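Long-range contacts in endo-beta-1,4-glucanase (cellulase B) (Bacillus halodurans, PDB 4V2X), which probably hydrolyses beta-glucans such as xyloglucan and mixed-linkage glucans, using a family 5 catalytic module followed by Ig-like and CBM46 modules: residues Y103-E113 / D143-D153; F192-F200 / L214-F222. All blocks are in the same frame, centred on the assembly; numbering follows the deposited sequence.

Contact 1 (Y103-E113 / D143-D153); sequences YKSIRIPVTWE and DLYVMINLHHD
P109 rests CB on one face of the H151 imidazole, 3.5 Å from that CB to the ring centroid, a CH-pi contact displaced toward the rim. At the edge of the same ring, N149 ND2 donates to H151 ND1 over 3.2 Å, almost exactly in the imidazole plane. The same ND2 stands over one face of the R107 guanidinium, the amide and guanidinium planes 89° apart; ND2 and R107 NH2 are both donors and merely pack. M147 SD sits in the guanidinium plane, 3.7 Å from R107 NE, while E193, E319, N196 and N70 take up the N-H groups. The W112 indole carries V110 CG1 over one face, and its NE1 reaches a lone pair of N149 O at 2.9 Å, in the ring plane.

N149 CG lies between its backbone N and carbonyl carbon (chi1 70°), which turns OD1 to V110 N, 3.0 Å away. Beyond it D153 grips segment 103-113 with both oxygens: OD2 accepts from W112 N and OD1 from E113 N, each through its syn lone pair. Upstream, four backbone bonds pair the strands in parallel, with S105, R107, Y145 and M147 on one face and I106, I108, V146 and I148 on the other, where I108 CD1 meets V146 CG1 at 3.6 Å. Strand 105-108, helix 126-141 and strand 145-149 form a beta-alpha-beta crossover of the (beta/alpha)8 barrel.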
loop_
_atom_site.group_PDB
_atom_site.type_symbol
_atom_site.label_atom_id
_atom_site.label_comp_id
_atom_site.label_asym_id
_atom_site.label_seq_id
_atom_site.Cartn_x
_atom_site.Cartn_y
_atom_site.Cartn_z
ATOM N N TYR A 103 6.475 -36.849 10.017
ATOM C CA TYR A 103 6.158 -35.424 10.043
ATOM C C TYR A 103 6.956 -34.721 11.132
ATOM O O TYR A 103 7.106 -35.244 12.237
ATOM C CB TYR A 103 4.643 -35.199 10.186
ATOM C CG TYR A 103 3.917 -35.597 8.919
ATOM C CD1 TYR A 103 3.953 -34.780 7.797
ATOM C CD2 TYR A 103 3.240 -36.810 8.824
ATOM C CE1 TYR A 103 3.323 -35.148 6.624
ATOM C CE2 TYR A 103 2.607 -37.191 7.647
ATOM C CZ TYR A 103 2.650 -36.359 6.552
ATOM O OH TYR A 103 2.032 -36.723 5.375
ATOM N N LYS A 104 7.497 -33.554 10.787
ATOM C CA LYS A 104 8.349 -32.771 11.680
ATOM C C LYS A 104 7.641 -31.510 12.186
ATOM O O LYS A 104 8.144 -30.822 13.072
ATOM C CB LYS A 104 9.642 -32.376 10.963
ATOM C CG LYS A 104 10.541 -33.541 10.544
ATOM C CD LYS A 104 11.093 -34.305 11.730
ATOM C CE LYS A 104 12.066 -35.390 11.282
ATOM N NZ LYS A 104 12.514 -36.241 12.424
ATOM N N SER A 105 6.478 -31.211 11.618
ATOM C CA SER A 105 5.701 -30.058 12.040
ATOM C C SER A 105 4.210 -30.354 11.920
ATOM O O SER A 105 3.777 -31.171 11.098
ATOM C CB SER A 105 6.069 -28.823 11.220
ATOM O OG SER A 105 5.870 -29.046 9.834
ATOM N N ILE A 106 3.439 -29.690 12.772
ATOM C CA ILE A 106 1.993 -29.831 12.779
ATOM C C ILE A 106 1.371 -28.447 12.837
ATOM O O ILE A 106 1.778 -27.612 13.645
ATOM C CB ILE A 106 1.497 -30.710 13.951
ATOM C CG1 ILE A 106 -0.024 -30.881 13.888
ATOM C CG2 ILE A 106 1.910 -30.133 15.300
ATOM C CD1 ILE A 106 -0.566 -31.885 14.883
ATOM N N ARG A 107 0.413 -28.202 11.949
ATOM C CA ARG A 107 -0.399 -26.994 12.004
ATOM C C ARG A 107 -1.690 -27.344 12.727
ATOM O O ARG A 107 -2.368 -28.317 12.366
ATOM C CB ARG A 107 -0.685 -26.486 10.586
ATOM C CG ARG A 107 -1.456 -25.175 10.516
ATOM C CD ARG A 107 -1.202 -24.525 9.169
ATOM N NE ARG A 107 -1.937 -23.284 8.889
ATOM C CZ ARG A 107 -3.126 -23.209 8.291
ATOM N NH1 ARG A 107 -3.800 -24.309 7.962
ATOM N NH2 ARG A 107 -3.661 -22.018 8.037
ATOM N N ILE A 108 -2.003 -26.562 13.762
ATOM C CA ILE A 108 -3.209 -26.722 14.553
ATOM C C ILE A 108 -4.093 -25.502 14.301
ATOM O O ILE A 108 -4.025 -24.501 15.038
ATOM C CB ILE A 108 -2.886 -26.883 16.059
ATOM C CG1 ILE A 108 -1.943 -28.079 16.266
ATOM C CG2 ILE A 108 -4.170 -27.072 16.867
ATOM C CD1 ILE A 108 -1.329 -28.160 17.651
ATOM N N PRO A 109 -4.907 -25.557 13.233
ATOM C CA PRO A 109 -5.785 -24.425 12.976
ATOM C C PRO A 109 -6.854 -24.343 14.064
ATOM O O PRO A 109 -7.339 -25.372 14.524
ATOM C CB PRO A 109 -6.397 -24.755 11.608
ATOM C CG PRO A 109 -6.335 -26.234 11.509
ATOM C CD PRO A 109 -5.085 -26.633 12.239
ATOM N N VAL A 110 -7.180 -23.134 14.502
ATOM C CA VAL A 110 -8.175 -22.956 15.557
ATOM C C VAL A 110 -9.148 -21.864 15.159
ATOM O O VAL A 110 -8.740 -20.756 14.796
ATOM C CB VAL A 110 -7.539 -22.576 16.910
ATOM C CG1 VAL A 110 -8.612 -22.492 17.988
ATOM C CG2 VAL A 110 -6.460 -23.581 17.294
ATOM N N THR A 111 -10.431 -22.181 15.239
ATOM C CA THR A 111 -11.472 -21.185 15.092
ATOM C C THR A 111 -11.903 -20.785 16.499
ATOM O O THR A 111 -12.328 -21.625 17.281
ATOM C CB THR A 111 -12.647 -21.738 14.292
ATOM O OG1 THR A 111 -12.208 -22.017 12.954
ATOM C CG2 THR A 111 -13.785 -20.740 14.248
ATOM N N TRP A 112 -11.773 -19.501 16.817
ATOM C CA TRP A 112 -12.035 -19.010 18.170
ATOM C C TRP A 112 -13.477 -18.557 18.361
ATOM O O TRP A 112 -14.025 -18.708 19.443
ATOM C CB TRP A 112 -11.028 -17.918 18.525
ATOM C CG TRP A 112 -9.625 -18.424 18.407
ATOM C CD1 TRP A 112 -8.798 -18.294 17.330
ATOM C CD2 TRP A 112 -8.906 -19.189 19.375
ATOM N NE1 TRP A 112 -7.600 -18.919 17.570
ATOM C CE2 TRP A 112 -7.636 -19.473 18.824
ATOM C CE3 TRP A 112 -9.212 -19.674 20.655
ATOM C CZ2 TRP A 112 -6.674 -20.206 19.509
ATOM C CZ3 TRP A 112 -8.256 -20.394 21.329
ATOM C CH2 TRP A 112 -7.000 -20.659 20.757
ATOM N N GLU A 113 -14.089 -18.019 17.305
ATOM C CA GLU A 113 -15.527 -17.756 17.306
ATOM C C GLU A 113 -16.280 -18.983 17.844
ATOM O O GLU A 113 -15.953 -20.118 17.490
ATOM C CB GLU A 113 -16.004 -17.418 15.891
ATOM C CG GLU A 113 -17.431 -16.892 15.820
ATOM C CD GLU A 113 -17.545 -15.389 16.044
ATOM O OE1 GLU A 113 -16.717 -14.792 16.751
ATOM O OE2 GLU A 113 -18.487 -14.785 15.500
ATOM N N ASP A 143 8.616 -33.447 19.794
ATOM C CA ASP A 143 9.680 -32.756 19.074
ATOM C C ASP A 143 9.227 -32.093 17.774
ATOM O O ASP A 143 10.050 -31.802 16.901
ATOM C CB ASP A 143 10.845 -33.713 18.780
ATOM C CG ASP A 143 12.141 -32.984 18.528
ATOM O OD1 ASP A 143 12.318 -31.875 19.080
ATOM O OD2 ASP A 143 12.981 -33.515 17.770
ATOM N N LEU A 144 7.924 -31.850 17.650
ATOM C CA LEU A 144 7.382 -31.195 16.471
ATOM C C LEU A 144 7.406 -29.688 16.621
ATOM O O LEU A 144 7.305 -29.161 17.723
ATOM C CB LEU A 144 5.936 -31.638 16.234
ATOM C CG LEU A 144 5.703 -33.140 16.086
ATOM C CD1 LEU A 144 4.214 -33.436 16.027
ATOM C CD2 LEU A 144 6.409 -33.674 14.851
ATOM N N TYR A 145 7.538 -29.005 15.488
ATOM C CA TYR A 145 7.202 -27.587 15.388
ATOM C C TYR A 145 5.684 -27.520 15.354
ATOM O O TYR A 145 5.029 -28.462 14.897
ATOM C CB TYR A 145 7.775 -26.968 14.104
ATOM C CG TYR A 145 9.275 -26.865 14.119
ATOM C CD1 TYR A 145 10.069 -27.958 13.787
ATOM C CD2 TYR A 145 9.905 -25.684 14.488
ATOM C CE1 TYR A 145 11.451 -27.877 13.822
ATOM C CE2 TYR A 145 11.285 -25.595 14.530
ATOM C CZ TYR A 145 12.053 -26.692 14.198
ATOM O OH TYR A 145 13.431 -26.598 14.237
ATOM N N VAL A 146 5.132 -26.411 15.832
ATOM C CA VAL A 146 3.691 -26.234 15.932
ATOM C C VAL A 146 3.295 -24.850 15.436
ATOM O O VAL A 146 3.902 -23.851 15.816
ATOM C CB VAL A 146 3.211 -26.375 17.395
ATOM C CG1 VAL A 146 1.698 -26.212 17.483
ATOM C CG2 VAL A 146 3.649 -27.708 17.979
ATOM N N MET A 147 2.257 -24.788 14.606
ATOM C CA MET A 147 1.698 -23.511 14.162
ATOM C C MET A 147 0.255 -23.430 14.608
ATOM O O MET A 147 -0.527 -24.333 14.327
ATOM C CB MET A 147 1.764 -23.383 12.633
ATOM C CG MET A 147 1.333 -22.026 12.081
ATOM S SD MET A 147 1.228 -21.936 10.274
ATOM C CE MET A 147 2.817 -22.596 9.778
ATOM N N ILE A 148 -0.094 -22.351 15.306
ATOM C CA ILE A 148 -1.482 -22.067 15.633
ATOM C C ILE A 148 -1.871 -20.746 14.981
ATOM O O ILE A 148 -1.009 -19.926 14.639
ATOM C CB ILE A 148 -1.749 -21.986 17.153
ATOM C CG1 ILE A 148 -0.911 -20.881 17.798
ATOM C CG2 ILE A 148 -1.492 -23.340 17.811
ATOM C CD1 ILE A 148 -1.284 -20.612 19.242
ATOM N N ASN A 149 -3.171 -20.536 14.825
ATOM C CA ASN A 149 -3.666 -19.356 14.132
ATOM C C ASN A 149 -5.046 -18.909 14.612
ATOM O O ASN A 149 -5.556 -19.426 15.598
ATOM C CB ASN A 149 -3.699 -19.642 12.624
ATOM C CG ASN A 149 -4.781 -20.638 12.226
ATOM O OD1 ASN A 149 -5.658 -20.984 13.020
ATOM N ND2 ASN A 149 -4.728 -21.094 10.970
ATOM N N LEU A 150 -5.620 -17.926 13.924
ATOM C CA LEU A 150 -7.072 -17.731 13.921
ATOM C C LEU A 150 -7.498 -18.265 12.576
ATOM O O LEU A 150 -6.931 -17.864 11.555
ATOM C CB LEU A 150 -7.478 -16.258 14.039
ATOM C CG LEU A 150 -6.698 -15.327 14.957
ATOM C CD1 LEU A 150 -7.307 -13.933 14.898
ATOM C CD2 LEU A 150 -6.669 -15.854 16.383
ATOM N N HIS A 151 -8.469 -19.174 12.553
ATOM C CA HIS A 151 -8.772 -19.894 11.314
ATOM C C HIS A 151 -10.046 -19.391 10.640
ATOM O O HIS A 151 -9.994 -18.394 9.932
ATOM C CB HIS A 151 -8.783 -21.397 11.560
ATOM C CG HIS A 151 -8.591 -22.201 10.319
ATOM N ND1 HIS A 151 -7.359 -22.369 9.726
ATOM C CD2 HIS A 151 -9.471 -22.892 9.563
ATOM C CE1 HIS A 151 -7.488 -23.146 8.666
ATOM N NE2 HIS A 151 -8.764 -23.461 8.534
ATOM N N HIS A 152 -11.188 -20.040 10.864
ATOM C CA HIS A 152 -12.416 -19.643 10.184
ATOM C C HIS A 152 -13.021 -18.349 10.722
ATOM O O HIS A 152 -13.961 -17.827 10.137
ATOM C CB HIS A 152 -13.430 -20.780 10.160
ATOM C CG HIS A 152 -13.015 -21.903 9.265
ATOM N ND1 HIS A 152 -13.154 -23.232 9.602
ATOM C CD2 HIS A 152 -12.434 -21.885 8.043
ATOM C CE1 HIS A 152 -12.696 -23.982 8.614
ATOM N NE2 HIS A 152 -12.241 -23.188 7.665
ATOM N N ASP A 153 -12.438 -17.816 11.798
ATOM C CA ASP A 153 -12.633 -16.413 12.157
ATOM C C ASP A 153 -12.470 -15.503 10.935
ATOM O O ASP A 153 -13.122 -14.470 10.845
ATOM C CB ASP A 153 -11.635 -16.023 13.232
ATOM C CG ASP A 153 -11.793 -16.862 14.469
ATOM O OD1 ASP A 153 -12.716 -16.567 15.261
ATOM O OD2 ASP A 153 -11.024 -17.845 14.616
HETATM O O HOH W 1 10.633 -31.475 14.292
#

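Contact 2 (F192-F200 / L214-F222); sequences FESVNEPKF and LLDDLNTVF. With CA (calcium ion), chain B.
L214 lays CB over one face of the F200 ring, 4.0 Å from that CB to the ring centroid, offset toward the rim. With this CH-pi contact helix 209-227 begins to pack against the end of strand 190-193 and the loop after it, the fourth beta-alpha unit of the (beta/alpha)8 barrel; that loop carries N196, E197 and P198, the Asn-Glu-Pro sequence familiar from family 5 glycosidases. L215 comes next: a chi1 of 178° sets its CG beside the carbonyl carbon, and the turn at chi2 (54°) then places CD1 3.6 Å from P198 CG.

D216 and D217 turn to another side of the helix and bind calcium, through D216 OD1 at 2.3 Å and D217 OD1 at 2.4 Å. Two waters and the equivalent D216 and D217 of the second subunit complete the site, so the metal is shared across the dimer interface. K261 forms a salt bridge with D216 OD2.

L218 returns to the packing face: its CD1 approaches F200 CZ at 3.6 Å, in the plane of the ring, so this leucine meets the edge while L214 covers a face. N219 OD1 then accepts a hydrogen bond from S194 OG at 2.8 Å, almost straight along the amide C=O. T220 serves the helix itself, its OG1 and N reaching D216 O from opposite faces of that carbonyl.

At F222 the ring takes S194 CB over one face, 3.7 Å from that CB to the centroid. An alanine here would remove the ring and is likely to open a gap beneath S194 and F192. At the far end of the ring, F222 CZ lies 3.6 Å from F192 CB, which meets it at the edge and in plane.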
loop_
_atom_site.group_PDB
_atom_site.type_symbol
_atom_site.label_atom_id
_atom_site.label_comp_id
_atom_site.label_asym_id
_atom_site.label_seq_id
_atom_site.Cartn_x
_atom_site.Cartn_y
_atom_site.Cartn_z
ATOM N N PHE A 192 3.286 -18.531 15.554
ATOM C CA PHE A 192 1.949 -17.958 15.389
ATOM C C PHE A 192 1.711 -17.517 13.951
ATOM O O PHE A 192 2.577 -16.885 13.351
ATOM C CB PHE A 192 1.766 -16.708 16.259
ATOM C CG PHE A 192 1.987 -16.916 17.739
ATOM C CD1 PHE A 192 1.851 -18.154 18.341
ATOM C CD2 PHE A 192 2.287 -15.818 18.545
ATOM C CE1 PHE A 192 2.042 -18.304 19.709
ATOM C CE2 PHE A 192 2.478 -15.961 19.910
ATOM C CZ PHE A 192 2.359 -17.206 20.494
ATOM N N GLU A 193 0.514 -17.808 13.443
ATOM C CA GLU A 193 0.058 -17.380 12.114
ATOM C C GLU A 193 -1.137 -16.443 12.289
ATOM O O GLU A 193 -2.124 -16.797 12.928
ATOM C CB GLU A 193 -0.340 -18.609 11.299
ATOM C CG GLU A 193 -0.952 -18.345 9.931
ATOM C CD GLU A 193 -1.550 -19.600 9.313
ATOM O OE1 GLU A 193 -1.830 -20.569 10.052
ATOM O OE2 GLU A 193 -1.744 -19.621 8.085
ATOM N N SER A 194 -1.052 -15.251 11.702
ATOM C CA SER A 194 -1.973 -14.152 12.007
ATOM C C SER A 194 -3.447 -14.460 11.738
ATOM O O SER A 194 -4.303 -14.198 12.587
ATOM C CB SER A 194 -1.571 -12.914 11.206
ATOM O OG SER A 194 -1.586 -13.183 9.818
ATOM N N VAL A 195 -3.739 -14.998 10.554
ATOM C CA VAL A 195 -5.114 -15.286 10.147
ATOM C C VAL A 195 -5.097 -16.223 8.944
ATOM O O VAL A 195 -4.271 -16.066 8.046
ATOM C CB VAL A 195 -5.900 -13.993 9.805
ATOM C CG1 VAL A 195 -5.179 -13.154 8.762
ATOM C CG2 VAL A 195 -7.315 -14.318 9.323
ATOM N N ASN A 196 -6.006 -17.191 8.929
ATOM C CA ASN A 196 -6.118 -18.106 7.791
ATOM C C ASN A 196 -6.820 -17.479 6.584
ATOM O O ASN A 196 -7.892 -16.905 6.726
ATOM C CB ASN A 196 -6.908 -19.342 8.200
ATOM C CG ASN A 196 -6.908 -20.404 7.125
ATOM O OD1 ASN A 196 -5.853 -20.892 6.742
ATOM N ND2 ASN A 196 -8.084 -20.775 6.642
ATOM N N GLU A 197 -6.225 -17.610 5.401
ATOM C CA GLU A 197 -6.900 -17.276 4.135
ATOM C C GLU A 197 -7.701 -15.965 4.202
ATOM O O GLU A 197 -8.909 -15.940 3.938
ATOM C CB GLU A 197 -7.800 -18.449 3.711
ATOM C CG GLU A 197 -7.002 -19.727 3.479
ATOM C CD GLU A 197 -7.795 -20.917 2.964
ATOM O OE1 GLU A 197 -9.040 -20.923 3.021
ATOM O OE2 GLU A 197 -7.139 -21.878 2.496
ATOM N N PRO A 198 -7.031 -14.858 4.559
ATOM C CA PRO A 198 -7.752 -13.600 4.742
ATOM C C PRO A 198 -8.399 -13.069 3.469
ATOM O O PRO A 198 -7.827 -13.170 2.390
ATOM C CB PRO A 198 -6.664 -12.637 5.230
ATOM C CG PRO A 198 -5.386 -13.243 4.772
ATOM C CD PRO A 198 -5.602 -14.718 4.875
ATOM N N LYS A 199 -9.604 -12.534 3.610
ATOM C CA LYS A 199 -10.264 -11.815 2.525
ATOM C C LYS A 199 -11.325 -10.911 3.136
ATOM O O LYS A 199 -11.624 -11.028 4.327
ATOM C CB LYS A 199 -10.867 -12.778 1.504
ATOM C CG LYS A 199 -11.952 -13.697 2.030
ATOM C CD LYS A 199 -12.371 -14.698 0.967
ATOM C CE LYS A 199 -13.677 -15.388 1.322
ATOM N NZ LYS A 199 -13.688 -15.991 2.681
ATOM N N PHE A 200 -11.867 -9.996 2.336
ATOM C CA PHE A 200 -12.762 -8.964 2.869
ATOM C C PHE A 200 -14.034 -8.830 2.062
ATOM O O PHE A 200 -14.655 -7.771 2.002
ATOM C CB PHE A 200 -11.998 -7.648 3.009
ATOM C CG PHE A 200 -10.847 -7.767 3.935
ATOM C CD1 PHE A 200 -11.033 -7.646 5.307
ATOM C CD2 PHE A 200 -9.591 -8.115 3.457
ATOM C CE1 PHE A 200 -9.981 -7.824 6.182
ATOM C CE2 PHE A 200 -8.535 -8.299 4.328
ATOM C CZ PHE A 200 -8.726 -8.145 5.691
ATOM N N LEU A 214 -6.140 -3.330 4.361
ATOM C CA LEU A 214 -6.703 -3.954 5.555
ATOM C C LEU A 214 -5.847 -5.136 6.009
ATOM O O LEU A 214 -5.567 -5.289 7.192
ATOM C CB LEU A 214 -8.142 -4.408 5.300
ATOM C CG LEU A 214 -9.139 -3.317 4.888
ATOM C CD1 LEU A 214 -10.468 -3.934 4.490
ATOM C CD2 LEU A 214 -9.343 -2.303 6.000
ATOM N N LEU A 215 -5.432 -5.982 5.070
ATOM C CA LEU A 215 -4.608 -7.140 5.428
ATOM C C LEU A 215 -3.242 -6.704 5.972
ATOM O O LEU A 215 -2.744 -7.266 6.953
ATOM C CB LEU A 215 -4.442 -8.103 4.247
ATOM C CG LEU A 215 -3.548 -9.321 4.514
ATOM C CD1 LEU A 215 -3.975 -10.119 5.738
ATOM C CD2 LEU A 215 -3.521 -10.209 3.288
ATOM N N ASP A 216 -2.651 -5.677 5.374
ATOM C CA ASP A 216 -1.403 -5.152 5.922
ATOM C C ASP A 216 -1.592 -4.744 7.386
ATOM O O ASP A 216 -0.753 -5.035 8.226
ATOM C CB ASP A 216 -0.882 -3.961 5.127
ATOM C CG ASP A 216 0.257 -3.255 5.835
ATOM O OD1 ASP A 216 -0.030 -2.356 6.670
ATOM O OD2 ASP A 216 1.437 -3.616 5.599
ATOM N N ASP A 217 -2.695 -4.062 7.680
ATOM C CA ASP A 217 -2.977 -3.634 9.051
ATOM C C ASP A 217 -3.139 -4.813 10.017
ATOM O O ASP A 217 -2.633 -4.769 11.134
ATOM C CB ASP A 217 -4.215 -2.743 9.096
ATOM C CG ASP A 217 -3.985 -1.377 8.475
ATOM O OD1 ASP A 217 -2.834 -1.047 8.103
ATOM O OD2 ASP A 217 -4.962 -0.614 8.372
ATOM N N LEU A 218 -3.842 -5.863 9.597
ATOM C CA LEU A 218 -4.019 -7.043 10.452
ATOM C C LEU A 218 -2.688 -7.722 10.726
ATOM O O LEU A 218 -2.395 -8.097 11.853
ATOM C CB LEU A 218 -4.967 -8.060 9.811
ATOM C CG LEU A 218 -6.440 -7.694 9.724
ATOM C CD1 LEU A 218 -7.156 -8.761 8.918
ATOM C CD2 LEU A 218 -7.075 -7.561 11.102
ATOM N N ASN A 219 -1.891 -7.891 9.685
ATOM C CA ASN A 219 -0.576 -8.493 9.842
ATOM C C ASN A 219 0.326 -7.656 10.747
ATOM O O ASN A 219 1.116 -8.188 11.521
ATOM C CB ASN A 219 0.089 -8.708 8.478
ATOM C CG ASN A 219 -0.449 -9.931 7.745
ATOM O OD1 ASN A 219 -0.927 -10.877 8.366
ATOM N ND2 ASN A 219 -0.349 -9.925 6.418
ATOM N N THR A 220 0.191 -6.341 10.635
ATOM C CA THR A 220 1.066 -5.408 11.339
ATOM C C THR A 220 0.717 -5.307 12.819
ATOM O O THR A 220 1.605 -5.319 13.673
ATOM C CB THR A 220 0.982 -4.025 10.675
ATOM O OG1 THR A 220 1.452 -4.142 9.333
ATOM C CG2 THR A 220 1.827 -2.979 11.417
ATOM N N VAL A 221 -0.570 -5.208 13.126
ATOM C CA VAL A 221 -0.995 -5.152 14.516
ATOM C C VAL A 221 -0.686 -6.468 15.245
ATOM O O VAL A 221 -0.329 -6.474 16.415
ATOM C CB VAL A 221 -2.480 -4.751 14.658
ATOM C CG1 VAL A 221 -3.409 -5.800 14.070
ATOM C CG2 VAL A 221 -2.805 -4.471 16.123
ATOM N N PHE A 222 -0.824 -7.583 14.536
ATOM C CA PHE A 222 -0.456 -8.892 15.064
ATOM C C PHE A 222 1.027 -8.903 15.437
ATOM O O PHE A 222 1.394 -9.280 16.550
ATOM C CB PHE A 222 -0.827 -9.952 14.010
ATOM C CG PHE A 222 -0.100 -11.257 14.128
ATOM C CD1 PHE A 222 -0.499 -12.213 15.043
ATOM C CD2 PHE A 222 0.937 -11.561 13.257
ATOM C CE1 PHE A 222 0.146 -13.438 15.119
ATOM C CE2 PHE A 222 1.589 -12.777 13.329
ATOM C CZ PHE A 222 1.188 -13.721 14.262
HETATM CA CA CA B . -0.863 -0.214 7.119
HETATM O O HOH W 2 -2.276 -0.621 5.210
HETATM O O HOH W 3 0.963 0.294 5.630
#

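In the fold
From the N terminus, the chain runs up strand 105-108, returns through helix 126-141 and closes contact 1 on strand 145-149. Only afterwards does it enter strand 190-193, leave by the following loop and close contact 2 with helix 209-227, so the two contacts follow in series, neither nested nor crossed. They meet because strands 145-149 and 190-193 are neighbours in the barrel: R107 NH2 lies 2.8 Å from N196 OD1, and L150 O lies 2.9 Å from N196 N, both probable hydrogen bonds. Contact 1 thus joins two strands edge to edge, while contact 2 fastens the next strand and its loop to the outer helix layer, where the calcium is held jointly with the second subunit.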